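Local coordinates for protein aminoacyl-tRNA synthetase (Cryptosporidium parvum, PDB 5F9Z) that probably catalyses the ATP-dependent attachment of proline to its cognate tRNA, and binds the inhibitor halofuginone together with an ATP analogue, at residues D44-Y49 against K158-F163; A104-S109 against I118-T123. One frame throughout, in Å; residues are numbered along the deposited sequence.

Interaction 1: D44-Y49 against K158-F163; sequences DISGCY and KHPTPF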
loop_
_atom_site.group_PDB
_atom_site.type_symbol
_atom_site.label_atom_id
_atom_site.label_comp_id
_atom_site.label_asym_id
_atom_site.label_seq_id
_atom_site.Cartn_x
_atom_site.Cartn_y
_atom_site.Cartn_z
ATOM N N ASP A 44 16.848 -2.355 16.721
ATOM C CA ASP A 44 16.955 -1.960 18.121
ATOM C C ASP A 44 16.472 -0.538 18.377
ATOM O O ASP A 44 16.496 -0.092 19.529
ATOM C CB ASP A 44 18.400 -2.124 18.601
ATOM C CG ASP A 44 19.390 -1.335 17.766
ATOM O OD1 ASP A 44 18.975 -0.713 16.766
ATOM O OD2 ASP A 44 20.591 -1.356 18.102
ATOM N N ILE A 45 16.045 0.179 17.342
ATOM C CA ILE A 45 15.433 1.495 17.478
ATOM C C ILE A 45 13.958 1.345 17.139
ATOM O O ILE A 45 13.609 0.947 16.021
ATOM C CB ILE A 45 16.117 2.535 16.579
ATOM C CG1 ILE A 45 17.584 2.690 16.985
ATOM C CG2 ILE A 45 15.389 3.867 16.654
ATOM C CD1 ILE A 45 18.363 3.646 16.123
ATOM N N SER A 46 13.098 1.657 18.107
ATOM C CA SER A 46 11.670 1.396 17.970
ATOM C C SER A 46 11.094 2.118 16.758
ATOM O O SER A 46 11.475 3.248 16.446
ATOM C CB SER A 46 10.933 1.827 19.239
ATOM O OG SER A 46 9.547 1.550 19.145
ATOM N N GLY A 47 10.173 1.449 16.069
ATOM C CA GLY A 47 9.531 2.014 14.903
ATOM C C GLY A 47 10.296 1.871 13.607
ATOM O O GLY A 47 9.766 2.241 12.553
ATOM N N CYS A 48 11.518 1.352 13.645
ATOM C CA CYS A 48 12.327 1.153 12.452
ATOM C C CYS A 48 12.480 -0.336 12.180
ATOM O O CYS A 48 12.626 -1.136 13.109
ATOM C CB CYS A 48 13.700 1.808 12.604
ATOM S SG CYS A 48 13.629 3.598 12.837
ATOM N N TYR A 49 12.435 -0.705 10.902
ATOM C CA TYR A 49 12.476 -2.102 10.498
ATOM C C TYR A 49 13.333 -2.241 9.252
ATOM O O TYR A 49 13.241 -1.426 8.330
ATOM C CB TYR A 49 11.063 -2.646 10.239
ATOM C CG TYR A 49 10.092 -2.353 11.362
ATOM C CD1 TYR A 49 9.967 -3.217 12.442
ATOM C CD2 TYR A 49 9.309 -1.207 11.347
ATOM C CE1 TYR A 49 9.085 -2.950 13.472
ATOM C CE2 TYR A 49 8.425 -0.931 12.372
ATOM C CZ TYR A 49 8.318 -1.805 13.433
ATOM O OH TYR A 49 7.438 -1.534 14.455
ATOM N N LYS A 158 1.917 6.784 18.180
ATOM C CA LYS A 158 1.149 5.554 18.247
ATOM C C LYS A 158 2.066 4.341 18.094
ATOM O O LYS A 158 3.206 4.444 17.632
ATOM C CB LYS A 158 0.060 5.544 17.173
ATOM C CG LYS A 158 -0.924 6.700 17.302
ATOM C CD LYS A 158 -2.201 6.468 16.505
ATOM C CE LYS A 158 -1.971 6.605 15.010
ATOM N NZ LYS A 158 -3.256 6.533 14.258
ATOM N N HIS A 159 1.551 3.186 18.505
ATOM C CA HIS A 159 2.326 1.954 18.445
ATOM C C HIS A 159 2.758 1.685 17.007
ATOM O O HIS A 159 1.911 1.674 16.102
ATOM C CB HIS A 159 1.504 0.779 18.979
ATOM C CG HIS A 159 2.297 -0.477 19.184
ATOM N ND1 HIS A 159 3.041 -1.062 18.182
ATOM C CD2 HIS A 159 2.448 -1.266 20.274
ATOM C CE1 HIS A 159 3.625 -2.152 18.648
ATOM N NE2 HIS A 159 3.279 -2.299 19.915
ATOM N N PRO A 160 4.046 1.472 16.753
ATOM C CA PRO A 160 4.490 1.234 15.376
ATOM C C PRO A 160 4.085 -0.146 14.888
ATOM O O PRO A 160 4.078 -1.121 15.644
ATOM C CB PRO A 160 6.014 1.370 15.467
ATOM C CG PRO A 160 6.329 0.991 16.875
ATOM C CD PRO A 160 5.172 1.486 17.704
ATOM N N THR A 161 3.734 -0.215 13.606
ATOM C CA THR A 161 3.430 -1.466 12.934
ATOM C C THR A 161 4.327 -1.552 11.706
ATOM O O THR A 161 4.466 -0.555 10.976
ATOM C CB THR A 161 1.949 -1.547 12.531
ATOM O OG1 THR A 161 1.124 -1.375 13.691
ATOM C CG2 THR A 161 1.635 -2.892 11.890
ATOM N N PRO A 162 4.971 -2.691 11.460
ATOM C CA PRO A 162 5.811 -2.822 10.263
ATOM C C PRO A 162 5.046 -2.447 9.002
ATOM O O PRO A 162 3.887 -2.832 8.819
ATOM C CB PRO A 162 6.205 -4.301 10.274
ATOM C CG PRO A 162 6.192 -4.666 11.722
ATOM C CD PRO A 162 5.063 -3.876 12.332
ATOM N N PHE A 163 5.702 -1.661 8.145
ATOM C CA PHE A 163 5.124 -1.098 6.927
ATOM C C PHE A 163 4.009 -0.100 7.225
ATOM O O PHE A 163 4.074 1.051 6.780
ATOM C CB PHE A 163 4.596 -2.202 6.004
ATOM C CG PHE A 163 5.640 -3.198 5.587
ATOM C CD1 PHE A 163 6.623 -2.850 4.675
ATOM C CD2 PHE A 163 5.626 -4.487 6.092
ATOM C CE1 PHE A 163 7.581 -3.766 4.285
ATOM C CE2 PHE A 163 6.579 -5.408 5.704
ATOM C CZ PHE A 163 7.557 -5.046 4.798
#

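Interaction 2: A104-S109 against I118-T123; sequences AWVTKS and IAIRPT. With HFG (7-bromo-6-chloro-3-{3-[(2R,3S)-3-hydroxypiperidin-2-yl]-2-oxopropyl}quinazolin-4(3H)-one), chain E.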
loop_
_atom_site.group_PDB
_atom_site.type_symbol
_atom_site.label_atom_id
_atom_site.label_comp_id
_atom_site.label_asym_id
_atom_site.label_seq_id
_atom_site.Cartn_x
_atom_site.Cartn_y
_atom_site.Cartn_z
ATOM N N ALA A 104 12.044 14.911 14.147
ATOM C CA ALA A 104 13.357 14.450 14.580
ATOM C C ALA A 104 14.360 15.577 14.367
ATOM O O ALA A 104 14.531 16.055 13.241
ATOM C CB ALA A 104 13.776 13.197 13.815
ATOM N N TRP A 105 15.018 16.000 15.443
ATOM C CA TRP A 105 15.908 17.152 15.418
ATOM C C TRP A 105 17.357 16.709 15.558
ATOM O O TRP A 105 17.698 15.963 16.483
ATOM C CB TRP A 105 15.558 18.137 16.536
ATOM C CG TRP A 105 14.264 18.854 16.323
ATOM C CD1 TRP A 105 13.048 18.524 16.846
ATOM C CD2 TRP A 105 14.054 20.025 15.525
ATOM N NE1 TRP A 105 12.093 19.419 16.426
ATOM C CE2 TRP A 105 12.685 20.349 15.613
ATOM C CE3 TRP A 105 14.889 20.830 14.746
ATOM C CZ2 TRP A 105 12.134 21.444 14.951
ATOM C CZ3 TRP A 105 14.341 21.917 14.091
ATOM C CH2 TRP A 105 12.975 22.213 14.196
ATOM N N VAL A 106 18.203 17.175 14.643
ATOM C CA VAL A 106 19.648 17.027 14.776
ATOM C C VAL A 106 20.146 18.186 15.633
ATOM O O VAL A 106 20.088 19.346 15.218
ATOM C CB VAL A 106 20.344 17.005 13.411
ATOM C CG1 VAL A 106 21.855 16.952 13.585
ATOM C CG2 VAL A 106 19.856 15.824 12.584
ATOM N N THR A 107 20.628 17.878 16.836
ATOM C CA THR A 107 21.027 18.899 17.792
ATOM C C THR A 107 22.530 18.946 18.034
ATOM O O THR A 107 22.991 19.804 18.793
ATOM C CB THR A 107 20.306 18.687 19.128
ATOM O OG1 THR A 107 20.712 17.437 19.699
ATOM C CG2 THR A 107 18.798 18.678 18.923
ATOM N N LYS A 108 23.304 18.058 17.416
ATOM C CA LYS A 108 24.741 18.047 17.648
ATOM C C LYS A 108 25.444 17.380 16.477
ATOM O O LYS A 108 24.906 16.466 15.848
ATOM C CB LYS A 108 25.091 17.326 18.956
ATOM N N SER A 109 26.652 17.860 16.192
ATOM C CA SER A 109 27.561 17.239 15.234
ATOM C C SER A 109 28.818 16.847 15.998
ATOM O O SER A 109 29.579 17.717 16.436
ATOM C CB SER A 109 27.884 18.182 14.077
ATOM O OG SER A 109 28.591 19.322 14.534
ATOM N N ILE A 118 18.623 21.373 13.633
ATOM C CA ILE A 118 18.162 21.171 12.265
ATOM C C ILE A 118 17.206 19.987 12.247
ATOM O O ILE A 118 17.499 18.934 12.828
ATOM C CB ILE A 118 19.344 20.948 11.307
ATOM C CG1 ILE A 118 20.263 22.171 11.310
ATOM C CG2 ILE A 118 18.847 20.658 9.904
ATOM C CD1 ILE A 118 21.501 22.010 10.453
ATOM N N ALA A 119 16.070 20.158 11.578
ATOM C CA ALA A 119 15.026 19.145 11.550
ATOM C C ALA A 119 15.263 18.146 10.427
ATOM O O ALA A 119 15.676 18.516 9.323
ATOM C CB ALA A 119 13.653 19.796 11.376
ATOM N N ILE A 120 15.003 16.875 10.717
ATOM C CA ILE A 120 14.959 15.853 9.679
ATOM C C ILE A 120 13.605 15.932 8.987
ATOM O O ILE A 120 12.563 16.020 9.646
ATOM C CB ILE A 120 15.204 14.456 10.267
ATOM C CG1 ILE A 120 16.610 14.357 10.858
ATOM C CG2 ILE A 120 15.012 13.389 9.203
ATOM C CD1 ILE A 120 16.963 12.968 11.338
ATOM N N ARG A 121 13.623 15.902 7.658
ATOM C CA ARG A 121 12.460 16.046 6.791
ATOM C C ARG A 121 11.318 15.107 7.171
ATOM O O ARG A 121 11.454 13.883 7.051
ATOM C CB ARG A 121 12.890 15.803 5.344
ATOM C CG ARG A 121 11.781 15.475 4.371
ATOM C CD ARG A 121 12.373 15.050 3.039
ATOM N NE ARG A 121 13.260 13.898 3.181
ATOM C CZ ARG A 121 14.228 13.588 2.324
ATOM N NH1 ARG A 121 14.449 14.351 1.261
ATOM N NH2 ARG A 121 14.983 12.518 2.534
ATOM N N PRO A 122 10.192 15.639 7.656
ATOM C CA PRO A 122 8.975 14.830 7.786
ATOM C C PRO A 122 8.088 14.903 6.558
ATOM O O PRO A 122 7.169 14.083 6.420
ATOM C CB PRO A 122 8.282 15.473 8.994
ATOM C CG PRO A 122 8.624 16.928 8.844
ATOM C CD PRO A 122 10.005 16.992 8.214
ATOM N N THR A 123 8.353 15.876 5.686
ATOM C CA THR A 123 7.662 16.113 4.427
ATOM C C THR A 123 8.300 17.356 3.819
ATOM O O THR A 123 8.901 18.156 4.544
ATOM C CB THR A 123 6.159 16.295 4.628
ATOM O OG1 THR A 123 5.534 16.545 3.363
ATOM C CG2 THR A 123 5.893 17.452 5.579
HETATM O "O4'" HFG E . 2.615 15.396 4.570
HETATM C C21 HFG E . 1.476 15.765 4.580
HETATM C "C3'" HFG E . 0.763 16.150 3.264
HETATM C "C2'" HFG E . 1.465 15.612 2.015
HETATM N "N1'" HFG E . 2.789 16.067 1.953
HETATM C "C6'" HFG E . 3.587 15.243 1.095
HETATM C "C5'" HFG E . 2.741 14.392 0.146
HETATM C "C4'" HFG E . 1.865 13.503 0.850
HETATM C C39 HFG E . 1.405 14.070 2.057
HETATM O "O7'" HFG E . -0.038 13.657 2.306
HETATM C "C1'" HFG E . 0.653 15.860 6.001
HETATM N N3 HFG E . 1.637 15.820 7.165
HETATM C C4 HFG E . 2.479 16.900 7.391
HETATM O O11 HFG E . 2.433 17.889 6.657
HETATM C C10 HFG E . 3.359 16.865 8.433
HETATM C C5 HFG E . 4.248 17.969 8.702
HETATM C C2 HFG E . 1.683 14.766 7.951
HETATM N N1 HFG E . 2.536 14.694 8.984
HETATM C C9 HFG E . 3.379 15.740 9.235
HETATM C C8 HFG E . 4.271 15.668 10.316
HETATM C C7 HFG E . 5.144 16.754 10.574
HETATM BR BR1 HFG E . 6.387 16.647 12.081
HETATM C C6 HFG E . 5.122 17.897 9.760
HETATM CL CL1 HFG E . 6.210 19.245 10.089
HETATM O O HOH W 1 11.405 14.417 11.659
#

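Interaction 1: D44-Y49 against K158-F163
The carbonyl oxygen of P160, whose ring lies against Y49 and G47, takes a hydrogen bond of 2.7 Å, bent at 139°, from H159 ND1 of its own segment. The donor stands above the carbonyl plane rather than on a lone pair, while the oxygen lies in the imidazole plane. Residues 158-163 belong to the loop between antiparallel strands 144-153 and 168-178, consistent with the motif 2 loop of a class II synthetase core. Facing it is a type II beta turn from I45 to C48, closed by C48 N to I45 O at 3.2 Å. G47 occupies the third position of that turn with a positive phi of 84°, and its CA lies 3.6 Å from P160 CB.

Y49 contributes more buried area than G47 or P160. With CG anti to the carbonyl carbon (chi1 -50°), its ring reaches the 158-163 loop and meets two prolines differently. P162 CG sits over one face, 4.0 Å from the ring centroid and displaced toward the rim, a CH-pi contact. P160 instead approaches at the edge, near the ring plane, by the hydroxyl. P162 O is hydrogen-bonded to Y30 OH of helix 26-36, and F163 touches the bound ATP analogue. Between the turn and the 158-163 loop the contact rests on van der Waals and CH-pi packing, closest where Y49 OH comes within 3.4 Å of P160 CB.

Interaction 2: A104-S109 against I118-T123
W105 lies across A119, its partner in a non-hydrogen-bonded pair of an antiparallel beta hairpin. From CB, which leaves the strand on the same face as A119 CB, CG is set anti to the carbonyl carbon (chi1 -70°), and the indole reaches over the other strand. CD2 only grazes A119 CB. CE3, farther out, comes to 3.4 Å from A119 N, and I118 N lies at the edge in the ring plane. CZ3 meets A119 CB at 3.5 Å, and CH2 completes the overlap. The methyl therefore sits over one face of the six-membered ring, 20° off its normal, as a CH-pi contact.

The backbone evidence for the pairing is three bonds. V106 and I118 form the hydrogen-bonded pair, with V106 N to I118 O at 2.6 Å. The return bond, I118 N to V106 O, measures 3.0 Å. Beyond W105, I120 N reaches A104 O at 2.7 Å, almost straight at 176°. A water extends this ladder by accepting from A104 N and donating to I120 O. V106 CG2 and I120 CG1 touch at 4.0 Å, their side chains crossing at about a right angle.

After I120 the chain enters the halofuginone pocket. T123 OG1 accepts a hydrogen bond of 3.1 Å from the piperidine N1', and is also hydrogen-bonded to E125 OE1 of helix 125-135; P122 CG packs on the ligand's chlorine at 3.6 Å.

Within the three-stranded antiparallel sheet, 112-120 is the middle strand, with 105-109 on one side and 83-85 on the other; V106 and I118 touch F83, while A104 and I120 pack on V153 of strand 144-153.

Interaction 2 is nested in the chain within the loop closed by interaction 1; their centres are 19 Å apart and they do not touch. Interaction 1 is partly buried and joins two loops distant in sequence, one of them running into strand 49-51, through proline and tyrosine packing. Interaction 2 is a surface contact between adjacent hairpin strands, held by backbone hydrogen bonds with one indole laid over an alanine of the partner strand. They share no element directly, but strand 144-153 connects them: it leads into residues 158-163 and packs against A104 and I120. Each also has one segment that reaches a ligand, F163 at the ATP analogue and P122 and T123 at halofuginone.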